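Local coordinates for glyoxalase family protein (PDB 2P7O), which catalyses the hydration of the antibiotic fosfomycin, most likely with manganese as cofactor, and so confers resistance to the drug, at residues Ala20-Ile25 against Lys45-Ala50; Glu77-Tyr82 against Leu119-Leu124. All coordinates share one frame; numbering follows the deposited sequence.

Contact 1 of 2, residues Ala20-Ile25 against Lys45-Ala50; sequences AFLQNI and KFFLIA
The Phe47 ring receives Leu22 over one face and Gln23 at its edge. On the face, Leu22 CD1 stands 4.2 Å from the ring centroid and 27° off the ring normal, which meets the geometry of a CH-pi contact. The methyl is displaced toward one side of the ring, since its nearest ring atom is Phe47 CD1 at 3.7 Å, with Phe47 CE1 following at 3.9 Å. At the rim, close to the ring plane, the amide nitrogen Gln23 NE2 lies 4.3 Å from Phe47 CE2, a loose approach and no hydrogen bond.

Both main partners put CG anti to their carbonyl carbon, and the two side chains cross obliquely. The extended second torsion of Leu22 (176°) carries CD1 forward to the ring, while the other branch, CD2, faces Ile49 CD1 at 4.3 Å. Leucine therefore divides its two methyls between alternate residues of the strand, Phe47 and Ile49, both of which point toward the helix.

Helix 15-26 lies along strand 44-49 with a 21° angle between the N-to-C directions of the short segments and 10.4 Å between their axes, as where a helix packs on a sheet. The contact is part of the helix-on-sheet packing of one beta-alpha-beta-beta-beta module of the glyoxalase (vicinal oxygen chelate) fold. Ile54 and Ile56 of the adjacent strand 52-58 also touch Phe47. Outside this patch, Lys45 NZ bonds to Thr19 OG1 of the helix and forms a salt bridge with Glu30 OE2 of the neighbouring strand 29-30.

No hydrogen bond crosses between the two segments: cohesion here comes from dispersion and burial, so it rests on how Leu22 fits against Phe47 and Ile49 rather than on directed polar bonds.

Contact 2 of 2, residues Glu77-Tyr82 against Leu119-Leu124; sequences EEVDEY and LHAGTL
Apolar packing accounts for the whole of the direct contact, in two separate patches. In the first, Leu119 CD1 abuts the base of the Tyr82 side chain, 3.6 Å from Tyr82 CD2 and 3.8 Å from Tyr82 CB. The methyl approaches the ring obliquely, and the two side chains cross at about a right angle. Leu119 gets there with CG anti to its carbonyl carbon (chi1 -70°) and an extended second torsion, which carries CD1 to the helix. In the second patch Val79 CG2 meets Ala121 CB at 4.0 Å; this pair also has the closest CA atoms across the segments, 7.4 Å apart. Ile107, on strand 106-110, touches both Val79 and Tyr82.

The first turn of helix 79-89 is thereby laid against residues 119-121, in the second of the two beta-alpha-beta-beta-beta modules of the glyoxalase fold. Successive side chains alternate: Leu119 and Ala121 point toward the helix, His120 away.

No hydrogen bond crosses between the segments; within 119-124, His120 NE2 donates to Thr123 O at 2.8 Å, linking the imidazole to the backbone three residues on. The acceptor lies near the ring plane, but the N-H...O angle is only 139° and the donor sits above the carbonyl plane. A weak bond from the same NE2 goes to Gly122 O. His120 ND1 makes another weak bond, to OE2 of Glu118, a manganese ligand with His69 and Glu126. Across the dimer interface, the His120 ring meets that of His7 of the second subunit with planes at about 85°.

In the fold
Both contacts are buried and each lays a helix on a strand, but they belong to different four-stranded sheets: contact 1 joins helix 15-26 to strand 44-49, contact 2 the start of helix 79-89 to strand 116-120 and the residues after it. Each sheet has the same 1-4-3-2 order, and both strands are inner ones, 44-49 being third and 116-120 fourth in chain order. In contact 1 the aromatic ring sits on the strand; in contact 2 it comes from the helix. The side chain of Leu119 is about 10 Å from a bound manganese, that of Phe47 about 14 Å. The two meet where Ile25 O packs on Tyr82 CE2 at 3.3 Å, and both touch the second subunit.

Contact 1 of 2, residues Ala20-Ile25 against Lys45-Ala50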
loop_
_atom_site.group_PDB
_atom_site.type_symbol
_atom_site.label_atom_id
_atom_site.label_comp_id
_atom_site.label_asym_id
_atom_site.label_seq_id
_atom_site.Cartn_x
_atom_site.Cartn_y
_atom_site.Cartn_z
ATOM N N ALA A 20 -1.034 18.471 0.773
ATOM C CA ALA A 20 -1.140 19.102 2.093
ATOM C C ALA A 20 -1.386 18.014 3.132
ATOM O O ALA A 20 -0.782 18.126 4.226
ATOM C CB ALA A 20 -2.220 20.138 2.057
ATOM N N PHE A 21 -2.217 17.002 2.807
ATOM C CA PHE A 21 -2.434 15.882 3.713
ATOM C C PHE A 21 -1.106 15.213 4.086
ATOM O O PHE A 21 -0.766 15.018 5.263
ATOM C CB PHE A 21 -3.372 14.916 2.946
ATOM C CG PHE A 21 -3.661 13.652 3.740
ATOM C CD1 PHE A 21 -4.572 13.649 4.765
ATOM C CD2 PHE A 21 -2.993 12.502 3.400
ATOM C CE1 PHE A 21 -4.801 12.518 5.530
ATOM C CE2 PHE A 21 -3.200 11.357 4.150
ATOM C CZ PHE A 21 -4.150 11.360 5.162
ATOM N N LEU A 22 -0.303 14.875 3.061
ATOM C CA LEU A 22 0.895 14.092 3.255
ATOM C C LEU A 22 1.978 14.871 4.014
ATOM O O LEU A 22 2.710 14.294 4.807
ATOM C CB LEU A 22 1.498 13.642 1.912
ATOM C CG LEU A 22 0.661 12.651 1.109
ATOM C CD1 LEU A 22 1.342 12.389 -0.220
ATOM C CD2 LEU A 22 0.485 11.368 1.943
ATOM N N GLN A 23 2.113 16.136 3.629
ATOM C CA GLN A 23 3.062 17.068 4.218
ATOM C C GLN A 23 2.655 17.469 5.650
ATOM O O GLN A 23 3.452 17.422 6.588
ATOM C CB GLN A 23 3.104 18.388 3.399
ATOM C CG GLN A 23 3.963 18.242 2.127
ATOM C CD GLN A 23 4.084 19.536 1.326
ATOM O OE1 GLN A 23 3.326 20.492 1.463
ATOM N NE2 GLN A 23 5.116 19.551 0.489
ATOM N N ASN A 24 1.414 17.904 5.850
ATOM C CA ASN A 24 1.055 18.294 7.231
ATOM C C ASN A 24 1.091 17.089 8.153
ATOM O O ASN A 24 1.660 17.278 9.231
ATOM C CB ASN A 24 -0.331 18.937 7.261
ATOM C CG ASN A 24 -0.679 19.525 8.607
ATOM O OD1 ASN A 24 -0.367 20.696 8.886
ATOM N ND2 ASN A 24 -1.326 18.793 9.487
ATOM N N ILE A 25 0.535 15.942 7.818
ATOM C CA ILE A 25 0.488 14.766 8.672
ATOM C C ILE A 25 1.792 13.976 8.712
ATOM O O ILE A 25 2.285 13.685 9.822
ATOM C CB ILE A 25 -0.577 13.746 8.188
ATOM C CG1 ILE A 25 -1.977 14.384 8.187
ATOM C CG2 ILE A 25 -0.632 12.569 9.177
ATOM C CD1 ILE A 25 -2.177 15.189 9.459
ATOM N N LYS A 45 3.109 13.535 -8.584
ATOM C CA LYS A 45 4.211 13.882 -7.728
ATOM C C LYS A 45 4.806 12.628 -7.050
ATOM O O LYS A 45 4.113 11.659 -6.765
ATOM C CB LYS A 45 3.730 14.789 -6.601
ATOM C CG LYS A 45 3.575 16.219 -7.041
ATOM C CD LYS A 45 3.322 17.064 -5.786
ATOM C CE LYS A 45 2.659 18.369 -6.163
ATOM N NZ LYS A 45 2.712 19.283 -5.004
ATOM N N PHE A 46 6.102 12.768 -6.749
ATOM C CA PHE A 46 6.696 11.785 -5.835
ATOM C C PHE A 46 7.052 12.461 -4.501
ATOM O O PHE A 46 7.513 13.606 -4.455
ATOM C CB PHE A 46 7.919 11.113 -6.454
ATOM C CG PHE A 46 7.678 9.799 -7.179
ATOM C CD1 PHE A 46 7.906 8.593 -6.548
ATOM C CD2 PHE A 46 7.244 9.816 -8.509
ATOM C CE1 PHE A 46 7.715 7.386 -7.222
ATOM C CE2 PHE A 46 7.054 8.626 -9.175
ATOM C CZ PHE A 46 7.268 7.402 -8.520
ATOM N N PHE A 47 6.899 11.685 -3.438
ATOM C CA PHE A 47 7.282 12.091 -2.092
ATOM C C PHE A 47 8.041 10.922 -1.446
ATOM O O PHE A 47 8.019 9.769 -1.912
ATOM C CB PHE A 47 6.061 12.320 -1.198
ATOM C CG PHE A 47 5.155 13.459 -1.642
ATOM C CD1 PHE A 47 4.145 13.222 -2.541
ATOM C CD2 PHE A 47 5.360 14.733 -1.156
ATOM C CE1 PHE A 47 3.395 14.283 -2.984
ATOM C CE2 PHE A 47 4.596 15.812 -1.601
ATOM C CZ PHE A 47 3.613 15.595 -2.547
ATOM N N LEU A 48 8.790 11.238 -0.406
ATOM C CA LEU A 48 9.482 10.308 0.439
ATOM C C LEU A 48 8.900 10.480 1.851
ATOM O O LEU A 48 8.875 11.626 2.343
ATOM C CB LEU A 48 10.977 10.640 0.616
ATOM C CG LEU A 48 11.721 10.647 -0.720
ATOM C CD1 LEU A 48 13.217 10.433 -0.645
ATOM C CD2 LEU A 48 11.016 9.525 -1.443
ATOM N N ILE A 49 8.565 9.348 2.437
ATOM C CA ILE A 49 8.085 9.244 3.813
ATOM C C ILE A 49 8.855 8.096 4.489
ATOM O O ILE A 49 8.571 6.921 4.241
ATOM C CB ILE A 49 6.576 8.949 3.817
ATOM C CG1 ILE A 49 5.754 9.938 2.972
ATOM C CG2 ILE A 49 6.049 8.925 5.263
ATOM C CD1 ILE A 49 4.285 9.587 3.003
ATOM N N ALA A 50 9.823 8.542 5.288
ATOM C CA ALA A 50 10.613 7.624 6.105
ATOM C C ALA A 50 11.126 6.471 5.237
ATOM O O ALA A 50 11.048 5.295 5.589
ATOM C CB ALA A 50 9.776 7.115 7.255
#

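Contact 2 of 2, residues Glu77-Tyr82 against Leu119-Leu124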
loop_
_atom_site.group_PDB
_atom_site.type_symbol
_atom_site.label_atom_id
_atom_site.label_comp_id
_atom_site.label_asym_id
_atom_site.label_seq_id
_atom_site.Cartn_x
_atom_site.Cartn_y
_atom_site.Cartn_z
ATOM N N GLU A 77 4.797 8.105 22.509
ATOM C CA GLU A 77 4.673 9.469 23.031
ATOM C C GLU A 77 4.267 10.516 21.982
ATOM O O GLU A 77 4.127 11.698 22.357
ATOM C CB GLU A 77 5.994 9.851 23.696
ATOM C CG GLU A 77 6.459 8.854 24.753
ATOM C CD GLU A 77 7.476 7.831 24.267
ATOM O OE1 GLU A 77 7.442 7.464 23.071
ATOM O OE2 GLU A 77 8.299 7.363 25.085
ATOM N N GLU A 78 4.042 10.112 20.720
ATOM C CA GLU A 78 3.615 11.087 19.702
ATOM C C GLU A 78 2.150 10.872 19.296
ATOM O O GLU A 78 1.615 11.587 18.440
ATOM C CB GLU A 78 4.427 10.805 18.408
ATOM C CG GLU A 78 5.944 10.802 18.649
ATOM C CD GLU A 78 6.700 10.517 17.358
ATOM O OE1 GLU A 78 7.400 11.462 16.944
ATOM O OE2 GLU A 78 6.549 9.437 16.719
ATOM N N VAL A 79 1.510 9.829 19.822
ATOM C CA VAL A 79 0.136 9.530 19.362
ATOM C C VAL A 79 -0.824 10.694 19.537
ATOM O O VAL A 79 -1.578 10.963 18.602
ATOM C CB VAL A 79 -0.436 8.322 20.134
ATOM C CG1 VAL A 79 -1.931 8.121 19.818
ATOM C CG2 VAL A 79 0.353 7.055 19.771
ATOM N N ASP A 80 -0.898 11.314 20.704
ATOM C CA ASP A 80 -1.844 12.420 20.883
ATOM C C ASP A 80 -1.539 13.618 19.993
ATOM O O ASP A 80 -2.410 14.295 19.420
ATOM C CB ASP A 80 -1.887 12.819 22.395
ATOM C CG ASP A 80 -2.359 11.627 23.225
ATOM O OD1 ASP A 80 -3.517 11.165 23.045
ATOM O OD2 ASP A 80 -1.635 10.995 24.040
ATOM N N GLU A 81 -0.261 13.925 19.801
ATOM C CA GLU A 81 0.160 15.018 18.922
ATOM C C GLU A 81 -0.256 14.780 17.471
ATOM O O GLU A 81 -0.757 15.687 16.777
ATOM C CB GLU A 81 1.695 15.191 19.002
ATOM C CG GLU A 81 2.170 16.619 18.728
ATOM C CD GLU A 81 2.605 16.753 17.279
ATOM O OE1 GLU A 81 3.684 16.175 17.020
ATOM O OE2 GLU A 81 1.811 17.322 16.487
ATOM N N TYR A 82 -0.030 13.559 16.987
ATOM C CA TYR A 82 -0.478 13.254 15.616
ATOM C C TYR A 82 -1.994 13.307 15.546
ATOM O O TYR A 82 -2.575 13.674 14.536
ATOM C CB TYR A 82 0.058 11.878 15.156
ATOM C CG TYR A 82 1.455 11.951 14.574
ATOM C CD1 TYR A 82 2.578 11.566 15.294
ATOM C CD2 TYR A 82 1.700 12.332 13.257
ATOM C CE1 TYR A 82 3.854 11.600 14.784
ATOM C CE2 TYR A 82 2.958 12.385 12.733
ATOM C CZ TYR A 82 4.043 12.012 13.486
ATOM O OH TYR A 82 5.329 12.076 12.946
ATOM N N LEU A 119 -1.536 5.350 11.697
ATOM C CA LEU A 119 -0.307 5.565 12.460
ATOM C C LEU A 119 -0.283 4.610 13.659
ATOM O O LEU A 119 -1.218 4.569 14.469
ATOM C CB LEU A 119 -0.343 7.042 12.909
ATOM C CG LEU A 119 -0.147 7.993 11.713
ATOM C CD1 LEU A 119 -0.235 9.423 12.243
ATOM C CD2 LEU A 119 1.152 7.790 10.960
ATOM N N HIS A 120 0.709 3.742 13.662
ATOM C CA HIS A 120 0.691 2.598 14.566
ATOM C C HIS A 120 1.839 2.794 15.548
ATOM O O HIS A 120 2.986 2.853 15.092
ATOM C CB HIS A 120 0.847 1.336 13.699
ATOM C CG HIS A 120 0.974 0.048 14.475
ATOM N ND1 HIS A 120 0.050 -0.984 14.383
ATOM C CD2 HIS A 120 1.987 -0.457 15.236
ATOM C CE1 HIS A 120 0.443 -1.986 15.144
ATOM N NE2 HIS A 120 1.611 -1.674 15.703
ATOM N N ALA A 121 1.562 2.874 16.834
ATOM C CA ALA A 121 2.652 2.758 17.823
ATOM C C ALA A 121 2.598 1.386 18.493
ATOM O O ALA A 121 1.556 0.716 18.570
ATOM C CB ALA A 121 2.450 3.802 18.914
ATOM N N GLY A 122 3.756 0.933 18.931
ATOM C CA GLY A 122 3.889 -0.245 19.725
ATOM C C GLY A 122 3.926 -1.509 18.892
ATOM O O GLY A 122 4.337 -1.577 17.744
ATOM N N THR A 123 3.506 -2.548 19.614
ATOM C CA THR A 123 3.720 -3.879 19.089
ATOM C C THR A 123 2.978 -4.088 17.777
ATOM O O THR A 123 1.801 -3.738 17.623
ATOM C CB THR A 123 3.273 -4.915 20.121
ATOM O OG1 THR A 123 3.974 -4.689 21.374
ATOM C CG2 THR A 123 3.578 -6.330 19.679
ATOM N N LEU A 124 3.641 -4.735 16.799
ATOM C CA LEU A 124 2.994 -5.032 15.537
ATOM C C LEU A 124 1.846 -6.024 15.670
ATOM O O LEU A 124 2.089 -7.167 16.043
ATOM C CB LEU A 124 4.064 -5.598 14.563
ATOM C CG LEU A 124 3.569 -5.891 13.131
ATOM C CD1 LEU A 124 3.131 -4.558 12.504
ATOM C CD2 LEU A 124 4.616 -6.536 12.219
#